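Local atomic coordinates of SidF, inhibitor of growth family, member 3 (Legionella pneumophila subsp. pneumophila, PDB entry 4FYE), a protein that acts as a Legionella phosphoinositide phosphatase, probably removing a phosphate group from the inositol head of membrane phosphoinositide lipids. Residues Gln50-Ser56 with Asp183-Phe189; Glu198-Tyr204 with Met249-His255. The protein carries 1 engineered substitution. One frame throughout, in Å; residues are numbered along the deposited sequence.

Contact 1: residues Gln50-Ser56 with Asp183-Phe189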
loop_
_atom_site.group_PDB
_atom_site.type_symbol
_atom_site.label_atom_id
_atom_site.label_comp_id
_atom_site.label_asym_id
_atom_site.label_seq_id
_atom_site.Cartn_x
_atom_site.Cartn_y
_atom_site.Cartn_z
ATOM N N GLN A 50 1.513 20.352 -2.788
ATOM C CA GLN A 50 2.419 20.593 -1.685
ATOM C C GLN A 50 3.135 19.349 -1.241
ATOM O O GLN A 50 2.689 18.234 -1.523
ATOM C CB GLN A 50 1.672 21.233 -0.516
ATOM C CG GLN A 50 1.538 22.744 -0.728
ATOM C CD GLN A 50 0.535 23.393 0.214
ATOM O OE1 GLN A 50 0.254 22.884 1.304
ATOM N NE2 GLN A 50 -0.005 24.540 -0.203
ATOM N N VAL A 51 4.189 19.565 -0.459
ATOM C CA VAL A 51 5.025 18.513 0.007
ATOM C C VAL A 51 5.312 18.709 1.470
ATOM O O VAL A 51 5.693 19.804 1.868
ATOM C CB VAL A 51 6.335 18.619 -0.733
ATOM C CG1 VAL A 51 7.245 17.491 -0.351
ATOM C CG2 VAL A 51 6.038 18.606 -2.208
ATOM N N VAL A 52 5.163 17.664 2.283
ATOM C CA VAL A 52 5.540 17.809 3.663
ATOM C C VAL A 52 6.797 16.976 3.932
ATOM O O VAL A 52 6.829 15.770 3.605
ATOM C CB VAL A 52 4.460 17.261 4.574
ATOM C CG1 VAL A 52 4.856 17.551 6.014
ATOM C CG2 VAL A 52 3.072 17.815 4.232
ATOM N N VAL A 53 7.804 17.564 4.573
ATOM C CA VAL A 53 9.112 16.905 4.728
ATOM C C VAL A 53 9.509 16.889 6.227
ATOM O O VAL A 53 9.357 17.880 6.923
ATOM C CB VAL A 53 10.208 17.617 3.884
ATOM C CG1 VAL A 53 11.581 16.957 4.038
ATOM C CG2 VAL A 53 9.869 17.631 2.385
ATOM N N VAL A 54 9.994 15.761 6.711
ATOM C CA VAL A 54 10.500 15.653 8.039
ATOM C C VAL A 54 11.924 15.094 7.974
ATOM O O VAL A 54 12.142 14.045 7.362
ATOM C CB VAL A 54 9.654 14.648 8.884
ATOM C CG1 VAL A 54 10.389 14.288 10.164
ATOM C CG2 VAL A 54 8.304 15.209 9.303
ATOM N N ASN A 55 12.874 15.736 8.651
ATOM C CA ASN A 55 14.204 15.153 8.925
ATOM C C ASN A 55 14.335 14.630 10.331
ATOM O O ASN A 55 14.026 15.358 11.273
ATOM C CB ASN A 55 15.318 16.216 8.687
ATOM C CG ASN A 55 15.104 16.950 7.394
ATOM O OD1 ASN A 55 15.515 16.482 6.342
ATOM N ND2 ASN A 55 14.344 18.022 7.440
ATOM N N SER A 56 14.835 13.409 10.514
ATOM C CA SER A 56 15.055 12.952 11.905
ATOM C C SER A 56 16.019 13.899 12.623
ATOM O O SER A 56 17.024 14.297 12.048
ATOM C CB SER A 56 15.606 11.530 11.963
ATOM O OG SER A 56 14.636 10.613 11.488
ATOM N N ASP A 183 -1.034 15.876 -0.353
ATOM C CA ASP A 183 0.323 16.288 -0.333
ATOM C C ASP A 183 1.268 15.074 -0.526
ATOM O O ASP A 183 0.977 13.930 -0.139
ATOM C CB ASP A 183 0.581 16.941 1.027
ATOM C CG ASP A 183 -0.173 18.233 1.230
ATOM O OD1 ASP A 183 -0.613 18.879 0.241
ATOM O OD2 ASP A 183 -0.320 18.629 2.421
ATOM N N THR A 184 2.422 15.321 -1.082
ATOM C CA THR A 184 3.438 14.302 -1.075
ATOM C C THR A 184 4.097 14.263 0.310
ATOM O O THR A 184 4.337 15.304 0.901
ATOM C CB THR A 184 4.490 14.631 -2.141
ATOM O OG1 THR A 184 3.937 14.351 -3.428
ATOM C CG2 THR A 184 5.607 13.729 -1.978
ATOM N N LEU A 185 4.401 13.083 0.818
ATOM C CA LEU A 185 4.979 13.051 2.116
ATOM C C LEU A 185 6.349 12.405 2.117
ATOM O O LEU A 185 6.533 11.288 1.571
ATOM C CB LEU A 185 4.075 12.273 3.048
ATOM C CG LEU A 185 2.598 12.557 2.887
ATOM C CD1 LEU A 185 1.942 11.408 3.644
ATOM C CD2 LEU A 185 2.225 13.931 3.495
ATOM N N ILE A 186 7.301 13.092 2.775
ATOM C CA ILE A 186 8.700 12.687 2.776
ATOM C C ILE A 186 9.321 12.607 4.170
ATOM O O ILE A 186 9.202 13.523 4.987
ATOM C CB ILE A 186 9.547 13.639 1.913
ATOM C CG1 ILE A 186 8.967 13.732 0.519
ATOM C CG2 ILE A 186 10.972 13.084 1.718
ATOM C CD1 ILE A 186 9.851 14.536 -0.421
ATOM N N HIS A 187 9.991 11.504 4.446
ATOM C CA HIS A 187 10.867 11.424 5.606
ATOM C C HIS A 187 12.278 11.151 5.213
ATOM O O HIS A 187 12.554 10.074 4.618
ATOM C CB HIS A 187 10.414 10.319 6.496
ATOM C CG HIS A 187 11.187 10.207 7.781
ATOM N ND1 HIS A 187 11.196 9.097 8.497
ATOM C CD2 HIS A 187 12.056 11.080 8.405
ATOM C CE1 HIS A 187 11.936 9.253 9.587
ATOM N NE2 HIS A 187 12.504 10.465 9.506
ATOM N N ARG A 188 13.169 12.091 5.549
ATOM C CA ARG A 188 14.634 11.946 5.373
ATOM C C ARG A 188 15.394 11.714 6.676
ATOM O O ARG A 188 15.173 12.426 7.677
ATOM C CB ARG A 188 15.204 13.261 4.845
ATOM C CG ARG A 188 14.398 13.769 3.659
ATOM C CD ARG A 188 14.846 15.188 3.222
ATOM N NE ARG A 188 16.165 15.189 2.609
ATOM C CZ ARG A 188 16.484 15.906 1.529
ATOM N NH1 ARG A 188 15.586 16.696 0.943
ATOM N NH2 ARG A 188 17.711 15.837 1.032
ATOM N N PHE A 189 16.365 10.803 6.608
ATOM C CA PHE A 189 17.177 10.362 7.752
ATOM C C PHE A 189 18.446 9.568 7.308
ATOM O O PHE A 189 18.414 8.872 6.308
ATOM C CB PHE A 189 16.343 9.431 8.691
ATOM C CG PHE A 189 15.742 8.188 7.981
ATOM C CD1 PHE A 189 14.564 8.282 7.231
ATOM C CD2 PHE A 189 16.385 6.925 8.055
ATOM C CE1 PHE A 189 14.048 7.178 6.512
ATOM C CE2 PHE A 189 15.861 5.804 7.362
ATOM C CZ PHE A 189 14.668 5.924 6.626
#
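His187 reaches across to Ser56 at the far end of two parallel strands, its NE2 donating to OG over 2.9 Å with the hydroxyl close to the ring plane. With CG anti to the backbone N (chi1 -176°), the imidazole is carried across toward the neighbouring strand, where its CD2 edge also comes to 3.1 Å from Val54 O. The ring of Phe189 covers one imidazole face, CD1 standing over its centre; this and the NE2 bond probably limit the ring's rotation, with Glu699 as a second-shell residue that holds Ser56 OG.

Six regular backbone bonds, from Thr184 N to Gln50 O through Ser56 N to Arg188 O, run between the strands. Val51, Val52, Val53 and Val54 suit this extended backbone because they are beta-branched, and Ile186 is shared by two of them. Val51 CG1 meets Ile186 CD1 at 3.9 Å, Val53 CG2 packs alongside Ile186 CB at 4.0 Å, and on the other face Val52 CG2 lies beside Leu185 CD2. Arg188 turns at chi3 (70°); its CD passes Val53 CG1 and sits 3.4 Å from Asn55 OD1, while the guanidinium continues to Glu199 and Leu17 O.

Both strands are internal to a six-stranded mixed sheet, with strands 39-42 and 199-206 flanking the pair; helices 692-699 and 701-712 cover the face of Leu185 and His187.

Contact 2: residues Glu198-Tyr204 with Met249-His255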
loop_
_atom_site.group_PDB
_atom_site.type_symbol
_atom_site.label_atom_id
_atom_site.label_comp_id
_atom_site.label_asym_id
_atom_site.label_seq_id
_atom_site.Cartn_x
_atom_site.Cartn_y
_atom_site.Cartn_z
ATOM N N GLU A 198 25.874 11.023 2.404
ATOM C CA GLU A 198 24.688 10.232 1.983
ATOM C C GLU A 198 23.532 10.233 3.014
ATOM O O GLU A 198 23.746 10.478 4.197
ATOM C CB GLU A 198 25.065 8.806 1.479
ATOM C CG GLU A 198 25.304 8.793 -0.031
ATOM C CD GLU A 198 25.780 7.470 -0.623
ATOM O OE1 GLU A 198 25.400 6.374 -0.145
ATOM O OE2 GLU A 198 26.541 7.539 -1.632
ATOM N N GLU A 199 22.307 10.036 2.547
ATOM C CA GLU A 199 21.162 9.881 3.456
ATOM C C GLU A 199 20.044 9.100 2.803
ATOM O O GLU A 199 19.934 9.072 1.571
ATOM C CB GLU A 199 20.638 11.226 3.968
ATOM C CG GLU A 199 19.992 12.132 2.917
ATOM C CD GLU A 199 19.248 13.320 3.553
ATOM O OE1 GLU A 199 18.577 14.102 2.837
ATOM O OE2 GLU A 199 19.310 13.474 4.795
ATOM N N GLN A 200 19.200 8.497 3.628
ATOM C CA GLN A 200 18.112 7.752 3.091
ATOM C C GLN A 200 16.785 8.545 3.115
ATOM O O GLN A 200 16.692 9.617 3.744
ATOM C CB GLN A 200 18.014 6.436 3.862
ATOM C CG GLN A 200 19.012 5.344 3.452
ATOM C CD GLN A 200 20.476 5.736 3.663
ATOM O OE1 GLN A 200 21.265 5.645 2.707
ATOM N NE2 GLN A 200 20.862 6.150 4.911
ATOM N N PHE A 201 15.752 8.025 2.438
ATOM C CA PHE A 201 14.411 8.666 2.458
ATOM C C PHE A 201 13.329 7.639 2.171
ATOM O O PHE A 201 13.595 6.583 1.561
ATOM C CB PHE A 201 14.282 9.752 1.416
ATOM C CG PHE A 201 14.537 9.266 0.036
ATOM C CD1 PHE A 201 15.809 9.315 -0.494
ATOM C CD2 PHE A 201 13.491 8.795 -0.760
ATOM C CE1 PHE A 201 16.054 8.851 -1.804
ATOM C CE2 PHE A 201 13.716 8.323 -2.046
ATOM C CZ PHE A 201 14.993 8.337 -2.565
ATOM N N ILE A 202 12.107 7.984 2.584
ATOM C CA ILE A 202 10.917 7.284 2.202
ATOM C C ILE A 202 9.856 8.335 1.890
ATOM O O ILE A 202 9.685 9.278 2.657
ATOM C CB ILE A 202 10.341 6.449 3.365
ATOM C CG1 ILE A 202 11.369 5.509 3.961
ATOM C CG2 ILE A 202 9.135 5.625 2.863
ATOM C CD1 ILE A 202 10.980 5.107 5.360
ATOM N N MET A 203 9.100 8.134 0.811
ATOM C CA MET A 203 8.032 9.052 0.507
ATOM C C MET A 203 6.764 8.340 0.049
ATOM O O MET A 203 6.815 7.195 -0.302
ATOM C CB MET A 203 8.483 10.057 -0.519
ATOM C CG MET A 203 9.234 9.472 -1.687
ATOM S SD MET A 203 9.498 10.821 -2.900
ATOM C CE MET A 203 11.053 11.597 -2.423
ATOM N N TYR A 204 5.628 9.007 0.193
ATOM C CA TYR A 204 4.335 8.565 -0.213
ATOM C C TYR A 204 3.933 9.666 -1.150
ATOM O O TYR A 204 3.902 10.872 -0.755
ATOM C CB TYR A 204 3.335 8.431 0.980
ATOM C CG TYR A 204 3.466 7.163 1.871
ATOM C CD1 TYR A 204 4.567 6.342 1.822
ATOM C CD2 TYR A 204 2.487 6.831 2.769
ATOM C CE1 TYR A 204 4.671 5.202 2.611
ATOM C CE2 TYR A 204 2.595 5.712 3.610
ATOM C CZ TYR A 204 3.670 4.894 3.527
ATOM O OH TYR A 204 3.757 3.786 4.365
ATOM N N MET A 249 4.776 4.373 -3.026
ATOM C CA MET A 249 5.768 4.337 -1.966
ATOM C C MET A 249 7.171 4.111 -2.564
ATOM O O MET A 249 7.431 3.094 -3.218
ATOM C CB MET A 249 5.444 3.224 -1.009
ATOM C CG MET A 249 6.444 3.057 0.106
ATOM S SD MET A 249 5.672 2.146 1.490
ATOM C CE MET A 249 6.040 0.516 0.904
ATOM N N ILE A 250 8.049 5.083 -2.362
ATOM C CA ILE A 250 9.395 5.022 -2.844
ATOM C C ILE A 250 10.356 5.179 -1.654
ATOM O O ILE A 250 10.170 6.043 -0.820
ATOM C CB ILE A 250 9.659 6.195 -3.722
ATOM C CG1 ILE A 250 8.537 6.363 -4.738
ATOM C CG2 ILE A 250 11.018 6.009 -4.375
ATOM C CD1 ILE A 250 8.616 5.367 -5.868
ATOM N N ALA A 251 11.412 4.376 -1.613
ATOM C CA ALA A 251 12.421 4.507 -0.576
ATOM C C ALA A 251 13.757 4.403 -1.264
ATOM O O ALA A 251 13.912 3.631 -2.196
ATOM C CB ALA A 251 12.269 3.392 0.439
ATOM N N GLY A 252 14.718 5.197 -0.843
ATOM C CA GLY A 252 16.024 4.998 -1.358
ATOM C C GLY A 252 17.124 5.764 -0.681
ATOM O O GLY A 252 16.953 6.222 0.489
ATOM N N THR A 253 18.274 5.883 -1.389
ATOM C CA THR A 253 19.349 6.678 -0.860
ATOM C C THR A 253 19.625 7.865 -1.738
ATOM O O THR A 253 19.521 7.768 -2.992
ATOM C CB THR A 253 20.651 5.907 -0.432
ATOM O OG1 THR A 253 21.738 6.180 -1.285
ATOM C CG2 THR A 253 20.525 4.489 -0.250
ATOM N N ARG A 254 19.946 8.998 -1.100
ATOM C CA ARG A 254 20.364 10.209 -1.819
ATOM C C ARG A 254 21.884 10.414 -1.764
ATOM O O ARG A 254 22.481 10.473 -0.663
ATOM C CB ARG A 254 19.678 11.442 -1.238
ATOM C CG ARG A 254 19.859 12.703 -2.083
ATOM C CD ARG A 254 19.446 13.863 -1.218
ATOM N NE ARG A 254 19.249 15.124 -1.906
ATOM C CZ ARG A 254 20.115 16.119 -1.846
ATOM N NH1 ARG A 254 21.252 15.947 -1.187
ATOM N NH2 ARG A 254 19.856 17.266 -2.464
ATOM N N HIS A 255 22.518 10.547 -2.925
ATOM C CA HIS A 255 23.998 10.583 -2.951
ATOM C C HIS A 255 24.462 11.979 -2.678
ATOM O O HIS A 255 23.651 12.907 -2.801
ATOM C CB HIS A 255 24.550 9.961 -4.224
ATOM C CG HIS A 255 24.052 8.566 -4.448
ATOM N ND1 HIS A 255 24.424 7.533 -3.657
ATOM C CD2 HIS A 255 23.096 8.064 -5.328
ATOM C CE1 HIS A 255 23.765 6.410 -4.036
ATOM N NE2 HIS A 255 22.976 6.729 -5.073
#
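Phe201 lays its ring over Gly252, a tightly packed spot between these antiparallel strands. Gly252 CA lies 4.0 Å from the ring centroid and 24° off its normal, a CH-pi contact, and Gly252 N also sits beneath this face. The ring gets there because CG stands between the backbone N and the carbonyl carbon (chi1 58°), folding it back over the partner strand; a residue without a side chain lets it lie so close. Alongside, Met203 CG packs on Ile250 CB, and helix 9-16 packs on the apolar part of this face, at Phe201, Met203 and Ile250.

The pairing is an antiparallel stretch within the mixed sheet, in which hydrogen-bonded pairs such as Phe201 with Gly252 alternate with non-hydrogen-bonded ones such as Ile202 with Ala251. On the latter face, Met249 SD approaches Tyr204 CE1 at 3.4 Å, an oblique Met-aromatic contact against helix 652-668.

Toward Glu198 and His255 the contact becomes polar and partly exposed. His255 ND1 gives a nearly straight bond (171°) to Glu198 OE2, 2.9 Å away; OE2 lies near the imidazole plane, but ND1 meets it from above the carboxylate plane. Thr261 holds the other ring nitrogen. Arg254 runs beside Glu199, whose OE1 instead salt-bridges Arg188.

Overall arrangement
From the N terminus, strand 50-55 comes first, and contact 1 closes a loop of 126 intervening residues, largely helical and without a strand, when strand 184-189 settles parallel to it. After a short connection strand 199-206 follows, antiparallel to 184-189, and contact 2 closes a shorter loop of 44 residues as strand 247-254 returns. The loops follow in series, neither nested nor crossed. Their centres lie 10 Å apart because strands 184-189 and 199-206 are sheet neighbours, joined by backbone bonds and by the Arg188 to Glu199 salt bridge. Together the contacts join four consecutive inner strands, between edge strands 39-42 and 260-268.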